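Local structure of migration inhibitory factor (Trichinella spiralis, 1HFO) at residues 15-29 with 75-87. The protein belongs to the macrophage migration inhibitory factor family, cytokine-like proteins that assemble as trimers of alpha/beta subunits. Sequence-based numbering, arbitrary orientation.
Unlike the reference sequence in segment 75-87: T85 (reference Lys).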
loop_
_atom_site.group_PDB
_atom_site.type_symbol
_atom_site.label_atom_id
_atom_site.label_comp_id
_atom_site.label_asym_id
_atom_site.label_seq_id
_atom_site.Cartn_x
_atom_site.Cartn_y
_atom_site.Cartn_z
ATOM N N PRO A 15 -6.823 20.375 -2.503
ATOM C CA PRO A 15 -7.977 21.233 -2.207
ATOM C C PRO A 15 -8.912 20.653 -1.144
ATOM O O PRO A 15 -8.945 19.443 -0.925
ATOM C CB PRO A 15 -8.649 21.374 -3.565
ATOM C CG PRO A 15 -8.343 20.055 -4.216
ATOM C CD PRO A 15 -6.893 19.837 -3.869
ATOM N N SER A 16 -9.677 21.535 -0.497
ATOM C CA SER A 16 -10.618 21.142 0.545
ATOM C C SER A 16 -11.698 20.180 0.033
ATOM O O SER A 16 -12.251 19.411 0.818
ATOM C CB SER A 16 -11.277 22.389 1.136
ATOM O OG SER A 16 -12.051 23.041 0.153
ATOM N N ASP A 17 -12.009 20.232 -1.264
ATOM C CA ASP A 17 -13.016 19.333 -1.832
ATOM C C ASP A 17 -12.420 18.125 -2.540
ATOM O O ASP A 17 -13.064 17.517 -3.394
ATOM C CB ASP A 17 -13.924 20.058 -2.823
ATOM C CG ASP A 17 -13.157 20.758 -3.928
ATOM O OD1 ASP A 17 -11.926 20.582 -4.036
ATOM O OD2 ASP A 17 -13.799 21.485 -4.709
ATOM N N PHE A 18 -11.193 17.767 -2.193
ATOM C CA PHE A 18 -10.599 16.607 -2.849
ATOM C C PHE A 18 -11.269 15.290 -2.421
ATOM O O PHE A 18 -11.625 14.472 -3.264
ATOM C CB PHE A 18 -9.106 16.522 -2.539
ATOM C CG PHE A 18 -8.447 15.329 -3.156
ATOM C CD1 PHE A 18 -8.220 15.285 -4.527
ATOM C CD2 PHE A 18 -8.138 14.217 -2.387
ATOM C CE1 PHE A 18 -7.704 14.151 -5.140
ATOM C CE2 PHE A 18 -7.611 13.049 -2.995
ATOM C CZ PHE A 18 -7.398 13.022 -4.372
ATOM N N LEU A 19 -11.431 15.099 -1.118
ATOM C CA LEU A 19 -12.023 13.864 -0.607
ATOM C C LEU A 19 -13.465 13.733 -1.062
ATOM O O LEU A 19 -13.894 12.664 -1.486
ATOM C CB LEU A 19 -11.924 13.819 0.918
ATOM C CG LEU A 19 -10.480 13.787 1.435
ATOM C CD1 LEU A 19 -10.454 13.909 2.937
ATOM C CD2 LEU A 19 -9.809 12.495 0.966
ATOM N N SER A 20 -14.229 14.820 -1.006
ATOM C CA SER A 20 -15.604 14.717 -1.453
ATOM C C SER A 20 -15.716 14.416 -2.954
ATOM O O SER A 20 -16.444 13.515 -3.356
ATOM C CB SER A 20 -16.379 16.006 -1.120
ATOM O OG SER A 20 -15.854 17.120 -1.819
ATOM N N SER A 21 -14.995 15.167 -3.784
ATOM C CA SER A 21 -15.086 14.966 -5.226
ATOM C C SER A 21 -14.586 13.596 -5.650
ATOM O O SER A 21 -15.124 13.013 -6.583
ATOM C CB SER A 21 -14.314 16.043 -5.995
ATOM O OG SER A 21 -12.938 16.083 -5.669
ATOM N N THR A 22 -13.560 13.108 -4.965
ATOM C CA THR A 22 -12.995 11.805 -5.286
ATOM C C THR A 22 -13.962 10.716 -4.801
ATOM O O THR A 22 -14.216 9.742 -5.510
ATOM C CB THR A 22 -11.604 11.665 -4.635
ATOM O OG1 THR A 22 -10.779 12.791 -5.004
ATOM C CG2 THR A 22 -10.936 10.385 -5.094
ATOM N N SER A 23 -14.530 10.899 -3.610
ATOM C CA SER A 23 -15.495 9.905 -3.094
ATOM C C SER A 23 -16.676 9.789 -4.057
ATOM O O SER A 23 -17.151 8.704 -4.376
ATOM C CB SER A 23 -16.032 10.318 -1.735
ATOM O OG SER A 23 -15.026 10.329 -0.746
ATOM N N ALA A 24 -17.164 10.938 -4.511
ATOM C CA ALA A 24 -18.268 10.971 -5.450
ATOM C C ALA A 24 -17.911 10.251 -6.751
ATOM O O ALA A 24 -18.662 9.428 -7.231
ATOM C CB ALA A 24 -18.658 12.427 -5.756
ATOM N N LEU A 25 -16.747 10.557 -7.319
ATOM C CA LEU A 25 -16.349 9.938 -8.573
ATOM C C LEU A 25 -16.172 8.419 -8.475
ATOM O O LEU A 25 -16.614 7.678 -9.355
ATOM C CB LEU A 25 -15.046 10.568 -9.069
ATOM C CG LEU A 25 -14.541 10.034 -10.408
ATOM C CD1 LEU A 25 -15.547 10.320 -11.502
ATOM C CD2 LEU A 25 -13.201 10.679 -10.715
ATOM N N VAL A 26 -15.521 7.969 -7.405
ATOM C CA VAL A 26 -15.302 6.540 -7.224
ATOM C C VAL A 26 -16.626 5.787 -7.109
ATOM O O VAL A 26 -16.810 4.749 -7.722
ATOM C CB VAL A 26 -14.471 6.263 -5.961
ATOM C CG1 VAL A 26 -14.413 4.754 -5.721
ATOM C CG2 VAL A 26 -13.052 6.822 -6.123
ATOM N N GLY A 27 -17.546 6.307 -6.307
ATOM C CA GLY A 27 -18.826 5.640 -6.139
ATOM C C GLY A 27 -19.627 5.637 -7.420
ATOM O O GLY A 27 -20.228 4.636 -7.809
ATOM N N ASN A 28 -19.638 6.775 -8.091
ATOM C CA ASN A 28 -20.382 6.855 -9.322
ATOM C C ASN A 28 -19.792 5.922 -10.404
ATOM O O ASN A 28 -20.551 5.215 -11.065
ATOM C CB ASN A 28 -20.483 8.332 -9.783
ATOM C CG ASN A 28 -21.254 9.230 -8.766
ATOM O OD1 ASN A 28 -22.232 8.795 -8.147
ATOM N ND2 ASN A 28 -20.818 10.490 -8.620
ATOM N N ILE A 29 -18.467 5.858 -10.577
ATOM C CA ILE A 29 -17.927 4.971 -11.616
ATOM C C ILE A 29 -18.027 3.473 -11.322
ATOM O O ILE A 29 -18.107 2.667 -12.246
ATOM C CB ILE A 29 -16.443 5.266 -11.982
ATOM C CG1 ILE A 29 -15.523 4.900 -10.822
ATOM C CG2 ILE A 29 -16.276 6.725 -12.372
ATOM C CD1 ILE A 29 -14.047 5.012 -11.156
ATOM N N HIS A 75 -12.348 3.701 -16.559
ATOM C CA HIS A 75 -12.048 4.096 -15.191
ATOM C C HIS A 75 -10.841 5.019 -15.175
ATOM O O HIS A 75 -10.833 6.044 -14.492
ATOM C CB HIS A 75 -11.708 2.880 -14.317
ATOM C CG HIS A 75 -12.867 1.973 -14.050
ATOM N ND1 HIS A 75 -14.175 2.399 -14.102
ATOM C CD2 HIS A 75 -12.910 0.672 -13.677
ATOM C CE1 HIS A 75 -14.976 1.402 -13.771
ATOM N NE2 HIS A 75 -14.232 0.343 -13.507
ATOM N N SER A 76 -9.803 4.625 -15.911
ATOM C CA SER A 76 -8.551 5.377 -15.964
ATOM C C SER A 76 -8.649 6.786 -16.538
ATOM O O SER A 76 -8.036 7.729 -16.020
ATOM C CB SER A 76 -7.501 4.602 -16.773
ATOM O OG SER A 76 -6.246 5.256 -16.682
ATOM N N ALA A 77 -9.392 6.918 -17.627
ATOM C CA ALA A 77 -9.553 8.211 -18.270
ATOM C C ALA A 77 -10.153 9.181 -17.257
ATOM O O ALA A 77 -9.625 10.269 -17.030
ATOM C CB ALA A 77 -10.461 8.072 -19.474
ATOM N N LYS A 78 -11.243 8.759 -16.626
ATOM C CA LYS A 78 -11.940 9.594 -15.647
ATOM C C LYS A 78 -11.118 9.932 -14.403
ATOM O O LYS A 78 -11.088 11.087 -13.951
ATOM C CB LYS A 78 -13.238 8.905 -15.238
ATOM C CG LYS A 78 -14.226 8.725 -16.378
ATOM C CD LYS A 78 -15.562 8.252 -15.855
ATOM C CE LYS A 78 -16.293 7.392 -16.874
ATOM N NZ LYS A 78 -16.449 8.081 -18.182
ATOM N N LEU A 79 -10.467 8.917 -13.829
ATOM C CA LEU A 79 -9.661 9.129 -12.641
ATOM C C LEU A 79 -8.464 10.031 -12.915
ATOM O O LEU A 79 -8.122 10.880 -12.098
ATOM C CB LEU A 79 -9.176 7.781 -12.071
ATOM C CG LEU A 79 -10.129 7.004 -11.156
ATOM C CD1 LEU A 79 -11.468 6.834 -11.834
ATOM C CD2 LEU A 79 -9.522 5.643 -10.802
ATOM N N PHE A 80 -7.803 9.841 -14.051
ATOM C CA PHE A 80 -6.652 10.671 -14.359
ATOM C C PHE A 80 -7.037 12.118 -14.621
ATOM O O PHE A 80 -6.334 13.035 -14.200
ATOM C CB PHE A 80 -5.887 10.109 -15.544
ATOM C CG PHE A 80 -4.880 9.070 -15.158
ATOM C CD1 PHE A 80 -5.281 7.785 -14.814
ATOM C CD2 PHE A 80 -3.531 9.388 -15.112
ATOM C CE1 PHE A 80 -4.331 6.815 -14.422
ATOM C CE2 PHE A 80 -2.580 8.440 -14.726
ATOM C CZ PHE A 80 -2.993 7.144 -14.379
ATOM N N ASP A 81 -8.153 12.317 -15.308
ATOM C CA ASP A 81 -8.635 13.672 -15.566
ATOM C C ASP A 81 -8.913 14.338 -14.216
ATOM O O ASP A 81 -8.488 15.464 -13.954
ATOM C CB ASP A 81 -9.910 13.630 -16.416
ATOM C CG ASP A 81 -10.675 14.945 -16.389
ATOM O OD1 ASP A 81 -10.078 15.993 -16.719
ATOM O OD2 ASP A 81 -11.877 14.927 -16.035
ATOM N N HIS A 82 -9.590 13.610 -13.337
ATOM C CA HIS A 82 -9.915 14.124 -12.018
ATOM C C HIS A 82 -8.672 14.498 -11.207
ATOM O O HIS A 82 -8.578 15.592 -10.659
ATOM C CB HIS A 82 -10.759 13.080 -11.264
ATOM C CG HIS A 82 -11.081 13.476 -9.862
ATOM N ND1 HIS A 82 -11.956 14.497 -9.563
ATOM C CD2 HIS A 82 -10.595 13.036 -8.680
ATOM C CE1 HIS A 82 -11.989 14.672 -8.254
ATOM N NE2 HIS A 82 -11.172 13.799 -7.697
ATOM N N LEU A 83 -7.700 13.590 -11.124
ATOM C CA LEU A 83 -6.495 13.870 -10.364
ATOM C C LEU A 83 -5.653 15.026 -10.957
ATOM O O LEU A 83 -5.105 15.847 -10.221
ATOM C CB LEU A 83 -5.665 12.582 -10.254
ATOM C CG LEU A 83 -6.404 11.465 -9.490
ATOM C CD1 LEU A 83 -5.640 10.147 -9.631
ATOM C CD2 LEU A 83 -6.532 11.839 -8.017
ATOM N N ASN A 84 -5.541 15.065 -12.279
ATOM C CA ASN A 84 -4.795 16.133 -12.940
ATOM C C ASN A 84 -5.466 17.476 -12.608
ATOM O O ASN A 84 -4.802 18.458 -12.295
ATOM C CB ASN A 84 -4.805 15.891 -14.455
ATOM C CG ASN A 84 -4.162 17.019 -15.229
ATOM O OD1 ASN A 84 -4.743 17.531 -16.188
ATOM N ND2 ASN A 84 -2.962 17.412 -14.823
ATOM N N THR A 85 -6.793 17.500 -12.645
ATOM C CA THR A 85 -7.531 18.726 -12.347
ATOM C C THR A 85 -7.428 19.204 -10.899
ATOM O O THR A 85 -7.279 20.398 -10.643
ATOM C CB THR A 85 -9.019 18.555 -12.705
ATOM O OG1 THR A 85 -9.144 18.301 -14.111
ATOM C CG2 THR A 85 -9.819 19.807 -12.335
ATOM N N LYS A 86 -7.496 18.277 -9.943
ATOM C CA LYS A 86 -7.452 18.641 -8.529
ATOM C C LYS A 86 -6.081 18.812 -7.896
ATOM O O LYS A 86 -5.908 19.622 -6.979
ATOM C CB LYS A 86 -8.232 17.610 -7.705
ATOM C CG LYS A 86 -9.695 17.500 -8.053
ATOM C CD LYS A 86 -10.462 18.792 -7.764
ATOM C CE LYS A 86 -11.913 18.643 -8.203
ATOM N NZ LYS A 86 -12.681 19.912 -7.976
ATOM N N LEU A 87 -5.109 18.037 -8.365
ATOM C CA LEU A 87 -3.769 18.094 -7.809
ATOM C C LEU A 87 -2.753 18.707 -8.763
ATOM O O LEU A 87 -1.634 19.025 -8.353
ATOM C CB LEU A 87 -3.325 16.688 -7.420
ATOM C CG LEU A 87 -4.391 15.917 -6.629
ATOM C CD1 LEU A 87 -3.823 14.576 -6.225
ATOM C CD2 LEU A 87 -4.823 16.699 -5.397
HETATM O O HOH W 1 -10.648 21.834 -6.520
#
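H82 of helix 69-87 plugs into helix 18-30 where the two antiparallel helices of the MIF fold lie side by side on the four-stranded sheet of one subunit. The axes of segments 18-29 and 75-87 come within 11.0 Å, and their directions differ by 173°. The imidazole of H82 is a knob in a hole made by F18, S21, T22 and L25. CG anti to the backbone N (chi1 177°) sends the ring toward helix 18-30. There its NE2 donates to T22 OG1 at 2.9 Å, the oxygen lying at the ring edge and almost in its plane. T22 OG1 in turn donates to F18 O at 2.6 Å, so this hydroxyl relays the histidine's bond to the backbone; it also lies over the centre of one face of the F18 ring. S21 OG, which donates to D17 O, meets the ring edge at H82 CE1 (3.1 Å). L25 CD2 packs on H82 CB at 3.5 Å. F18 is the reciprocal knob, set among H82, L83, K86 and L87: L83 CD2 and K86 CB come to its ring edge, while L87 CD2 is 3.8 Å from F18 CD1. At the far end I29 CG2 rests against CD of K78. Toward the sheet, T22 and L83 both touch F3 of strand 2-7. On the outer side K86 NZ forms a long salt bridge with D17 OD2 (3.8 Å), and a water links the same amine to D17 OD1. The seam is thus mixed, with apolar contacts of F18, L25 and I29 and a charged D17–K86 edge. Within it the bonds run one way, from H82 NE2 through T22 OG1 to F18 O. Separately, the nearly in-plane bond and the packing of S21 and L25 probably restrain the imidazole's rotation.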